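Local coordinates for argonaute protein (Marinitoga piezophila, PDB 5I4A) that uses short guide RNAs with a 5'-hydroxyl to bind complementary target DNA or RNA and cleave it, at residues 116-121 with 128-133; 122-127 with 219-224; 151-156 with 208-213. All coordinates share one frame; numbering follows the deposited sequence.

Contact 1 of 3, residues 116-121 with 128-133; sequences SEVFSL and NAHLTY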
loop_
_atom_site.group_PDB
_atom_site.type_symbol
_atom_site.label_atom_id
_atom_site.label_comp_id
_atom_site.label_asym_id
_atom_site.label_seq_id
_atom_site.Cartn_x
_atom_site.Cartn_y
_atom_site.Cartn_z
ATOM N N SER A 116 -13.993 9.289 -25.295
ATOM C CA SER A 116 -13.598 9.988 -26.512
ATOM C C SER A 116 -12.094 10.037 -26.708
ATOM O O SER A 116 -11.630 10.004 -27.849
ATOM C CB SER A 116 -14.144 11.422 -26.513
ATOM O OG SER A 116 -13.331 12.281 -25.730
ATOM N N GLU A 117 -11.325 10.107 -25.623
ATOM C CA GLU A 117 -9.865 10.097 -25.694
ATOM C C GLU A 117 -9.368 8.655 -25.594
ATOM O O GLU A 117 -8.740 8.233 -24.623
ATOM C CB GLU A 117 -9.274 10.977 -24.600
ATOM C CG GLU A 117 -9.785 12.403 -24.632
ATOM C CD GLU A 117 -9.501 13.082 -25.954
ATOM O OE1 GLU A 117 -8.326 13.081 -26.380
ATOM O OE2 GLU A 117 -10.453 13.601 -26.575
ATOM N N VAL A 118 -9.681 7.892 -26.638
ATOM C CA VAL A 118 -9.349 6.475 -26.718
ATOM C C VAL A 118 -8.581 6.230 -28.009
ATOM O O VAL A 118 -8.919 6.791 -29.058
ATOM C CB VAL A 118 -10.616 5.594 -26.670
ATOM C CG1 VAL A 118 -10.250 4.133 -26.450
ATOM C CG2 VAL A 118 -11.581 6.089 -25.601
ATOM N N PHE A 119 -7.550 5.393 -27.936
ATOM C CA PHE A 119 -6.841 4.959 -29.131
ATOM C C PHE A 119 -6.448 3.498 -28.985
ATOM O O PHE A 119 -6.040 3.058 -27.907
ATOM C CB PHE A 119 -5.602 5.830 -29.416
ATOM C CG PHE A 119 -4.588 5.851 -28.302
ATOM C CD1 PHE A 119 -3.575 4.905 -28.247
ATOM C CD2 PHE A 119 -4.627 6.840 -27.332
ATOM C CE1 PHE A 119 -2.636 4.931 -27.234
ATOM C CE2 PHE A 119 -3.689 6.872 -26.317
ATOM C CZ PHE A 119 -2.693 5.917 -26.267
ATOM N N SER A 120 -6.596 2.747 -30.073
ATOM C CA SER A 120 -6.164 1.359 -30.089
ATOM C C SER A 120 -4.643 1.291 -30.091
ATOM O O SER A 120 -3.966 2.110 -30.719
ATOM C CB SER A 120 -6.729 0.642 -31.315
ATOM O OG SER A 120 -6.369 -0.730 -31.323
ATOM N N LEU A 121 -4.105 0.309 -29.375
ATOM C CA LEU A 121 -2.661 0.151 -29.288
ATOM C C LEU A 121 -2.102 -0.351 -30.612
ATOM O O LEU A 121 -2.625 -1.305 -31.195
ATOM C CB LEU A 121 -2.302 -0.820 -28.165
ATOM C CG LEU A 121 -2.454 -0.310 -26.729
ATOM C CD1 LEU A 121 -2.171 -1.416 -25.739
ATOM C CD2 LEU A 121 -1.521 0.851 -26.485
ATOM N N ASN A 128 -7.723 -1.285 -26.140
ATOM C CA ASN A 128 -7.993 0.146 -26.165
ATOM C C ASN A 128 -7.301 0.822 -24.988
ATOM O O ASN A 128 -7.384 0.342 -23.853
ATOM C CB ASN A 128 -9.496 0.426 -26.112
ATOM C CG ASN A 128 -10.131 0.482 -27.486
ATOM O OD1 ASN A 128 -11.249 0.009 -27.685
ATOM N ND2 ASN A 128 -9.420 1.068 -28.442
ATOM N N ALA A 129 -6.626 1.935 -25.264
ATOM C CA ALA A 129 -5.994 2.755 -24.234
ATOM C C ALA A 129 -6.907 3.948 -23.971
ATOM O O ALA A 129 -6.972 4.884 -24.772
ATOM C CB ALA A 129 -4.599 3.196 -24.663
ATOM N N HIS A 130 -7.616 3.907 -22.846
ATOM C CA HIS A 130 -8.543 4.966 -22.471
ATOM C C HIS A 130 -7.844 5.956 -21.548
ATOM O O HIS A 130 -7.366 5.579 -20.472
ATOM C CB HIS A 130 -9.771 4.385 -21.776
ATOM C CG HIS A 130 -10.575 3.449 -22.624
ATOM N ND1 HIS A 130 -11.769 3.813 -23.208
ATOM C CD2 HIS A 130 -10.365 2.156 -22.971
ATOM C CE1 HIS A 130 -12.256 2.789 -23.886
ATOM N NE2 HIS A 130 -11.425 1.771 -23.758
ATOM N N LEU A 131 -7.783 7.219 -21.967
ATOM C CA LEU A 131 -7.343 8.273 -21.065
ATOM C C LEU A 131 -8.262 8.311 -19.854
ATOM O O LEU A 131 -9.488 8.323 -19.989
ATOM C CB LEU A 131 -7.337 9.623 -21.786
ATOM C CG LEU A 131 -7.101 10.902 -20.976
ATOM C CD1 LEU A 131 -5.829 10.824 -20.148
ATOM C CD2 LEU A 131 -7.054 12.104 -21.907
ATOM N N THR A 132 -7.670 8.303 -18.665
ATOM C CA THR A 132 -8.420 8.190 -17.425
ATOM C C THR A 132 -7.995 9.293 -16.467
ATOM O O THR A 132 -6.841 9.729 -16.467
ATOM C CB THR A 132 -8.211 6.800 -16.782
ATOM O OG1 THR A 132 -8.565 5.782 -17.726
ATOM C CG2 THR A 132 -9.064 6.628 -15.533
ATOM N N TYR A 133 -8.950 9.753 -15.661
ATOM C CA TYR A 133 -8.696 10.739 -14.619
ATOM C C TYR A 133 -9.246 10.222 -13.299
ATOM O O TYR A 133 -10.428 9.873 -13.209
ATOM C CB TYR A 133 -9.335 12.091 -14.958
ATOM C CG TYR A 133 -8.625 12.858 -16.052
ATOM C CD1 TYR A 133 -7.448 13.545 -15.788
ATOM C CD2 TYR A 133 -9.140 12.910 -17.342
ATOM C CE1 TYR A 133 -6.798 14.256 -16.777
ATOM C CE2 TYR A 133 -8.496 13.619 -18.339
ATOM C CZ TYR A 133 -7.326 14.290 -18.050
ATOM O OH TYR A 133 -6.682 14.997 -19.040
#

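Contact 2 of 3, residues 122-127 with 219-224; sequences DSNENV and YGFSKE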
loop_
_atom_site.group_PDB
_atom_site.type_symbol
_atom_site.label_atom_id
_atom_site.label_comp_id
_atom_site.label_asym_id
_atom_site.label_seq_id
_atom_site.Cartn_x
_atom_site.Cartn_y
_atom_site.Cartn_z
ATOM N N ASP A 122 -1.038 0.301 -31.090
ATOM C CA ASP A 122 -0.335 -0.198 -32.268
ATOM C C ASP A 122 0.129 -1.632 -32.055
ATOM O O ASP A 122 0.079 -2.456 -32.976
ATOM C CB ASP A 122 0.861 0.701 -32.587
ATOM C CG ASP A 122 0.480 2.164 -32.716
ATOM O OD1 ASP A 122 -0.568 2.465 -33.328
ATOM O OD2 ASP A 122 1.237 3.017 -32.206
ATOM N N SER A 123 0.571 -1.951 -30.835
ATOM C CA SER A 123 1.153 -3.261 -30.573
ATOM C C SER A 123 0.095 -4.358 -30.579
ATOM O O SER A 123 0.358 -5.477 -31.038
ATOM C CB SER A 123 1.899 -3.239 -29.236
ATOM O OG SER A 123 2.273 -4.547 -28.837
ATOM N N ASN A 124 -1.104 -4.069 -30.074
ATOM C CA ASN A 124 -2.170 -5.064 -30.007
ATOM C C ASN A 124 -3.470 -4.399 -30.434
ATOM O O ASN A 124 -3.976 -3.509 -29.741
ATOM C CB ASN A 124 -2.286 -5.662 -28.610
ATOM C CG ASN A 124 -3.007 -6.990 -28.610
ATOM O OD1 ASN A 124 -4.119 -7.106 -29.124
ATOM N ND2 ASN A 124 -2.372 -8.006 -28.045
ATOM N N GLU A 125 -4.014 -4.846 -31.568
ATOM C CA GLU A 125 -5.176 -4.188 -32.154
ATOM C C GLU A 125 -6.413 -4.323 -31.274
ATOM O O GLU A 125 -7.309 -3.472 -31.328
ATOM C CB GLU A 125 -5.442 -4.762 -33.546
ATOM C CG GLU A 125 -6.412 -3.956 -34.390
ATOM C CD GLU A 125 -5.861 -2.601 -34.801
ATOM O OE1 GLU A 125 -4.666 -2.329 -34.554
ATOM O OE2 GLU A 125 -6.630 -1.806 -35.379
ATOM N N ASN A 126 -6.476 -5.366 -30.452
ATOM C CA ASN A 126 -7.664 -5.660 -29.663
ATOM C C ASN A 126 -7.677 -4.965 -28.305
ATOM O O ASN A 126 -8.553 -5.259 -27.485
ATOM C CB ASN A 126 -7.803 -7.172 -29.470
ATOM C CG ASN A 126 -7.916 -7.922 -30.785
ATOM O OD1 ASN A 126 -9.002 -8.053 -31.348
ATOM N ND2 ASN A 126 -6.789 -8.423 -31.276
ATOM N N VAL A 127 -6.746 -4.049 -28.046
ATOM C CA VAL A 127 -6.651 -3.371 -26.758
ATOM C C VAL A 127 -6.866 -1.878 -26.968
ATOM O O VAL A 127 -6.262 -1.278 -27.865
ATOM C CB VAL A 127 -5.299 -3.637 -26.071
ATOM C CG1 VAL A 127 -5.243 -2.926 -24.730
ATOM C CG2 VAL A 127 -5.081 -5.132 -25.891
ATOM N N TYR A 219 1.079 -10.437 -22.309
ATOM C CA TYR A 219 0.577 -10.523 -23.674
ATOM C C TYR A 219 1.393 -9.695 -24.659
ATOM O O TYR A 219 0.968 -9.522 -25.805
ATOM C CB TYR A 219 -0.896 -10.108 -23.713
ATOM C CG TYR A 219 -1.734 -10.884 -22.723
ATOM C CD1 TYR A 219 -2.021 -12.227 -22.930
ATOM C CD2 TYR A 219 -2.223 -10.281 -21.573
ATOM C CE1 TYR A 219 -2.778 -12.943 -22.022
ATOM C CE2 TYR A 219 -2.978 -10.989 -20.660
ATOM C CZ TYR A 219 -3.254 -12.318 -20.890
ATOM O OH TYR A 219 -4.009 -13.023 -19.981
ATOM N N GLY A 220 2.544 -9.178 -24.239
ATOM C CA GLY A 220 3.518 -8.657 -25.179
ATOM C C GLY A 220 3.253 -7.277 -25.735
ATOM O O GLY A 220 3.668 -6.987 -26.862
ATOM N N PHE A 221 2.581 -6.406 -24.979
ATOM C CA PHE A 221 2.422 -5.020 -25.406
ATOM C C PHE A 221 2.809 -4.033 -24.309
ATOM O O PHE A 221 2.388 -2.872 -24.350
ATOM C CB PHE A 221 0.995 -4.753 -25.903
ATOM C CG PHE A 221 -0.077 -4.988 -24.873
ATOM C CD1 PHE A 221 -0.647 -6.240 -24.716
ATOM C CD2 PHE A 221 -0.543 -3.944 -24.090
ATOM C CE1 PHE A 221 -1.646 -6.450 -23.781
ATOM C CE2 PHE A 221 -1.543 -4.146 -23.156
ATOM C CZ PHE A 221 -2.094 -5.402 -23.000
ATOM N N SER A 222 3.627 -4.461 -23.344
ATOM C CA SER A 222 4.066 -3.573 -22.272
ATOM C C SER A 222 4.970 -2.449 -22.765
ATOM O O SER A 222 5.067 -1.415 -22.095
ATOM C CB SER A 222 4.788 -4.375 -21.188
ATOM O OG SER A 222 5.811 -5.180 -21.748
ATOM N N LYS A 223 5.640 -2.627 -23.907
ATOM C CA LYS A 223 6.490 -1.561 -24.433
ATOM C C LYS A 223 5.669 -0.320 -24.757
ATOM O O LYS A 223 6.021 0.795 -24.355
ATOM C CB LYS A 223 7.249 -2.047 -25.668
ATOM C CG LYS A 223 7.757 -0.924 -26.564
ATOM C CD LYS A 223 8.755 -1.435 -27.588
ATOM C CE LYS A 223 9.091 -0.373 -28.623
ATOM N NZ LYS A 223 8.091 -0.334 -29.723
ATOM N N GLU A 224 4.562 -0.495 -25.482
ATOM C CA GLU A 224 3.704 0.645 -25.778
ATOM C C GLU A 224 3.024 1.167 -24.519
ATOM O O GLU A 224 2.785 2.375 -24.402
ATOM C CB GLU A 224 2.668 0.268 -26.836
ATOM C CG GLU A 224 2.039 1.462 -27.535
ATOM C CD GLU A 224 1.088 1.059 -28.644
ATOM O OE1 GLU A 224 0.949 -0.155 -28.900
ATOM O OE2 GLU A 224 0.472 1.958 -29.256
HETATM O O HOH W 1 4.466 -2.499 -27.282
#

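Contact 3 of 3, residues 151-156 with 208-213; sequences KFTFLS and LFNFTT. With nucleotides of chain B.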
loop_
_atom_site.group_PDB
_atom_site.type_symbol
_atom_site.label_atom_id
_atom_site.label_comp_id
_atom_site.label_asym_id
_atom_site.label_seq_id
_atom_site.Cartn_x
_atom_site.Cartn_y
_atom_site.Cartn_z
ATOM N N LYS A 151 -4.200 9.401 -15.830
ATOM C CA LYS A 151 -3.641 8.056 -15.902
ATOM C C LYS A 151 -4.244 7.367 -17.122
ATOM O O LYS A 151 -4.850 8.015 -17.983
ATOM C CB LYS A 151 -3.895 7.277 -14.606
ATOM C CG LYS A 151 -5.338 6.833 -14.408
ATOM C CD LYS A 151 -5.448 5.722 -13.375
ATOM C CE LYS A 151 -5.372 6.260 -11.958
ATOM N NZ LYS A 151 -5.833 5.244 -10.971
ATOM N N PHE A 152 -4.085 6.049 -17.195
ATOM C CA PHE A 152 -4.569 5.295 -18.339
ATOM C C PHE A 152 -5.214 3.996 -17.884
ATOM O O PHE A 152 -4.794 3.379 -16.902
ATOM C CB PHE A 152 -3.443 5.002 -19.334
ATOM C CG PHE A 152 -3.206 6.114 -20.305
ATOM C CD1 PHE A 152 -3.932 6.184 -21.480
ATOM C CD2 PHE A 152 -2.276 7.103 -20.036
ATOM C CE1 PHE A 152 -3.728 7.213 -22.378
ATOM C CE2 PHE A 152 -2.070 8.139 -20.929
ATOM C CZ PHE A 152 -2.796 8.191 -22.103
ATOM N N THR A 153 -6.248 3.597 -18.618
ATOM C CA THR A 153 -6.920 2.321 -18.433
ATOM C C THR A 153 -6.899 1.584 -19.760
ATOM O O THR A 153 -7.304 2.139 -20.788
ATOM C CB THR A 153 -8.361 2.507 -17.954
ATOM O OG1 THR A 153 -8.398 3.485 -16.908
ATOM C CG2 THR A 153 -8.918 1.195 -17.426
ATOM N N PHE A 154 -6.415 0.349 -19.741
ATOM C CA PHE A 154 -6.307 -0.469 -20.940
ATOM C C PHE A 154 -7.388 -1.539 -20.891
ATOM O O PHE A 154 -7.376 -2.403 -20.007
ATOM C CB PHE A 154 -4.909 -1.076 -21.051
ATOM C CG PHE A 154 -3.813 -0.049 -21.016
ATOM C CD1 PHE A 154 -3.444 0.627 -22.168
ATOM C CD2 PHE A 154 -3.176 0.266 -19.829
ATOM C CE1 PHE A 154 -2.447 1.583 -22.137
ATOM C CE2 PHE A 154 -2.179 1.222 -19.792
ATOM C CZ PHE A 154 -1.815 1.883 -20.947
ATOM N N LEU A 155 -8.329 -1.462 -21.828
ATOM C CA LEU A 155 -9.490 -2.335 -21.855
ATOM C C LEU A 155 -9.607 -2.993 -23.220
ATOM O O LEU A 155 -9.132 -2.461 -24.228
ATOM C CB LEU A 155 -10.782 -1.563 -21.550
ATOM C CG LEU A 155 -10.872 -0.796 -20.230
ATOM C CD1 LEU A 155 -12.083 0.121 -20.242
ATOM C CD2 LEU A 155 -10.939 -1.753 -19.052
ATOM N N SER A 156 -10.249 -4.157 -23.244
ATOM C CA SER A 156 -10.532 -4.818 -24.508
ATOM C C SER A 156 -11.493 -3.971 -25.332
ATOM O O SER A 156 -12.445 -3.390 -24.804
ATOM C CB SER A 156 -11.125 -6.207 -24.268
ATOM O OG SER A 156 -12.398 -6.118 -23.652
ATOM N N LEU A 208 -15.883 -5.791 -19.988
ATOM C CA LEU A 208 -14.681 -5.648 -20.790
ATOM C C LEU A 208 -13.498 -6.208 -20.015
ATOM O O LEU A 208 -13.510 -6.251 -18.782
ATOM C CB LEU A 208 -14.417 -4.182 -21.153
ATOM C CG LEU A 208 -15.495 -3.470 -21.971
ATOM C CD1 LEU A 208 -15.089 -2.033 -22.250
ATOM C CD2 LEU A 208 -15.755 -4.217 -23.267
ATOM N N PHE A 209 -12.477 -6.642 -20.746
ATOM C CA PHE A 209 -11.255 -7.120 -20.116
ATOM C C PHE A 209 -10.382 -5.938 -19.720
ATOM O O PHE A 209 -10.169 -5.019 -20.516
ATOM C CB PHE A 209 -10.494 -8.055 -21.054
ATOM C CG PHE A 209 -11.001 -9.465 -21.038
ATOM C CD1 PHE A 209 -10.742 -10.288 -19.956
ATOM C CD2 PHE A 209 -11.734 -9.969 -22.097
ATOM C CE1 PHE A 209 -11.202 -11.588 -19.932
ATOM C CE2 PHE A 209 -12.200 -11.268 -22.077
ATOM C CZ PHE A 209 -11.936 -12.077 -20.990
ATOM N N ASN A 210 -9.881 -5.964 -18.490
ATOM C CA ASN A 210 -8.998 -4.925 -17.978
ATOM C C ASN A 210 -7.570 -5.456 -17.956
ATOM O O ASN A 210 -7.311 -6.533 -17.408
ATOM C CB ASN A 210 -9.429 -4.489 -16.578
ATOM C CG ASN A 210 -8.632 -3.310 -16.063
ATOM O OD1 ASN A 210 -8.198 -2.454 -16.835
ATOM N ND2 ASN A 210 -8.429 -3.260 -14.752
ATOM N N PHE A 211 -6.651 -4.706 -18.556
ATOM C CA PHE A 211 -5.268 -5.136 -18.714
ATOM C C PHE A 211 -4.372 -4.307 -17.806
ATOM O O PHE A 211 -4.302 -3.081 -17.943
ATOM C CB PHE A 211 -4.825 -5.018 -20.171
ATOM C CG PHE A 211 -5.610 -5.885 -21.104
ATOM C CD1 PHE A 211 -5.328 -7.235 -21.214
ATOM C CD2 PHE A 211 -6.637 -5.355 -21.864
ATOM C CE1 PHE A 211 -6.053 -8.042 -22.069
ATOM C CE2 PHE A 211 -7.367 -6.156 -22.722
ATOM C CZ PHE A 211 -7.073 -7.501 -22.824
ATOM N N THR A 212 -3.687 -4.983 -16.889
ATOM C CA THR A 212 -2.798 -4.331 -15.946
ATOM C C THR A 212 -1.382 -4.278 -16.514
ATOM O O THR A 212 -1.113 -4.717 -17.635
ATOM C CB THR A 212 -2.824 -5.062 -14.607
ATOM O OG1 THR A 212 -1.990 -6.225 -14.682
ATOM C CG2 THR A 212 -4.242 -5.494 -14.274
ATOM N N THR A 213 -0.458 -3.726 -15.723
ATOM C CA THR A 213 0.937 -3.664 -16.143
ATOM C C THR A 213 1.519 -5.052 -16.378
ATOM O O THR A 213 2.371 -5.228 -17.256
ATOM C CB THR A 213 1.765 -2.915 -15.099
ATOM O OG1 THR A 213 1.300 -3.257 -13.786
ATOM C CG2 THR A 213 1.649 -1.412 -15.303
ATOM P P A B 7 -0.896 -5.249 -11.378
ATOM O OP1 A B 7 -0.301 -5.409 -12.729
ATOM O OP2 A B 7 -0.746 -3.957 -10.660
ATOM O "O5'" A B 7 -2.443 -5.614 -11.495
ATOM C "C5'" A B 7 -3.286 -5.608 -10.354
ATOM C "C4'" A B 7 -4.682 -5.176 -10.711
ATOM O "O4'" A B 7 -5.550 -6.333 -10.822
ATOM C "C3'" A B 7 -5.376 -4.293 -9.693
ATOM O "O3'" A B 7 -4.963 -2.943 -9.790
ATOM C "C2'" A B 7 -6.848 -4.519 -10.011
ATOM O "O2'" A B 7 -7.232 -3.781 -11.162
ATOM C "C1'" A B 7 -6.847 -6.005 -10.371
HETATM O O HOH W 2 -5.887 -0.946 -17.043
#

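Contact 1 of 3, residues 116-121 with 128-133
The beta hairpin of strands 111-120 and 127-140, part of linker L1, brings Val-118, Phe-119 and Ser-120 antiparallel against Asn-128, Ala-129 and His-130. Phe-119 and Ala-129 form the hydrogen-bonded pair: Ala-129 N gives to Phe-119 O at 2.9 Å, and Phe-119 N returns a longer bond to Ala-129 O. One step up, Leu-131 N meets Glu-117 O at 3.0 Å. Glu-117 sits at the centre of an inverse gamma turn, at the corner where strand 111-120 changes direction; its CB and CG run alongside Leu-131, while the carboxylate turns off to a salt bridge with Lys-239.

Each face of the hairpin carries a CH-pi contact. On the side of Phe-119 and Ala-129, the methyl Ala-129 CB lies over one face of the Phe-119 ring, offset toward the rim. The ring is folded back over its neighbour because CG stands between the backbone N and the carbonyl carbon (chi1 59°). Lys-232 makes a cation-pi contact with this same ring. On the side of Val-118 and His-130, the imidazole is fixed through ND1 to the carbonyl of Ser-114, and Val-118 covers it: CG2 comes to 3.3 Å from His-130 ND1, while CG1 sits over the middle of the ring, 3.6 Å from its centroid.

Contact 2 of 3, residues 122-127 with 219-224
Two consecutive backbone amides, those of Asp-122 and Ser-123, are gripped by one carboxylate, that of Glu-224 in helix 222-231. Asp-122 N reaches Glu-224 OE2 at 2.9 Å on its syn lone pair, and Ser-123 N reaches Glu-224 OE1 at 2.7 Å, also from the syn side but 20° out of the carboxylate plane. The glutamate spans the gap because its CG stands anti to the backbone N (chi1 -161°) and the chain beyond is extended. The grip has a price: Asp-122 OD2 lies 3.2 Å from Glu-224 OE2, two acceptors on carboxylates whose planes are only 17° apart, and the like charges could raise the proton affinity of either group. With an alanine in place of Glu-224, both amides would probably lose their shared acceptor, and the 122-123 corner would be freer to drift from the helix.

Beside this clamp, Ser-123 OG packs 3.2 Å from Phe-221 CB, and water 1 accepts from Glu-224 N, with a weak link to the serine hydroxyl. Deeper in, Val-127 CG2 sits over one face of the Phe-221 ring, 4.2 Å from CZ, and Leu-121 also touches that ring. The loop keeps its own shape through Asn-124, whose OD1 takes Asn-126 N in the carbonyl plane.

Phe-221 holds the N-cap position of helix 222-231 in linker L2, and the loop docked on it is the connection of an L1 beta hairpin, closed by an Asx turn within a type I beta turn.

Contact 3 of 3, residues 151-156 with 208-213
Backbone bonds come first: Phe-211 N donates to Phe-154 O at 2.8 Å, and Ser-156 N to Phe-209 O at 2.9 Å. Between them Leu-155 faces Asn-210 as an antiparallel non-hydrogen-bonded pair, and Leu-155 CA makes a CA-H...O contact with Phe-209 O. Past Phe-154 the strands are bridged by water 2, which accepts from Phe-154 N and donates to Phe-211 O.

One side chain takes over from the main chain at the far end. Ser-156 OG accepts from Phe-209 N at 3.0 Å; with chi1 at 66° the hydroxyl is tucked between its own backbone N and carbonyl carbon, and it also bonds to the carbonyl of Glu-158.

This pairing joins the last strand of linker L1, 143-156, to strand 207-211, which leads out of the PAZ domain into linker L2, in one curled antiparallel sheet.

Carbon contacts fill in around these bonds. Phe-211 turns the edge of its ring to the backbone of the opposite strand, CE2 lying 3.5 Å from Ser-156 N, with Leu-155 C and Ser-156 CA in the ring plane. Two apolar side-chain pairs add to this: Phe-211 CB meets Phe-154 CB at 4.0 Å, and Leu-155 CD1 approaches Leu-208 CD1. Phe-209 leads its ring away, to an edge-to-face contact with Tyr-181.

The RNA is met where the strand gives way to helix. Thr-212, at the N-cap, and Thr-213 both donate to one phosphate oxygen of A7 of chain B: Thr-212 OG1 lies 2.7 Å from OP1, and Thr-213 OG1 2.9 Å from the same OP1.

How the contacts relate
From the N terminus, strand 111-120 enters contact 1, which closes the short hairpin loop 122-127. That loop is itself one half of contact 2, so the two contacts cross along the chain: the hairpin's tip is pinned to 219-224 some 90 residues later. Strand 127-140 then turns back into 143-156, its neighbour in the sheet, where Asn-128 N probably bonds to Leu-155 O. Contact 3 follows contact 1 in series and closes the long excursion through the PAZ domain; it lies wholly within the larger loop of contact 2. Val-127 and Phe-221 pack on Phe-211, and together the contacts tie L1, the PAZ exit and L2.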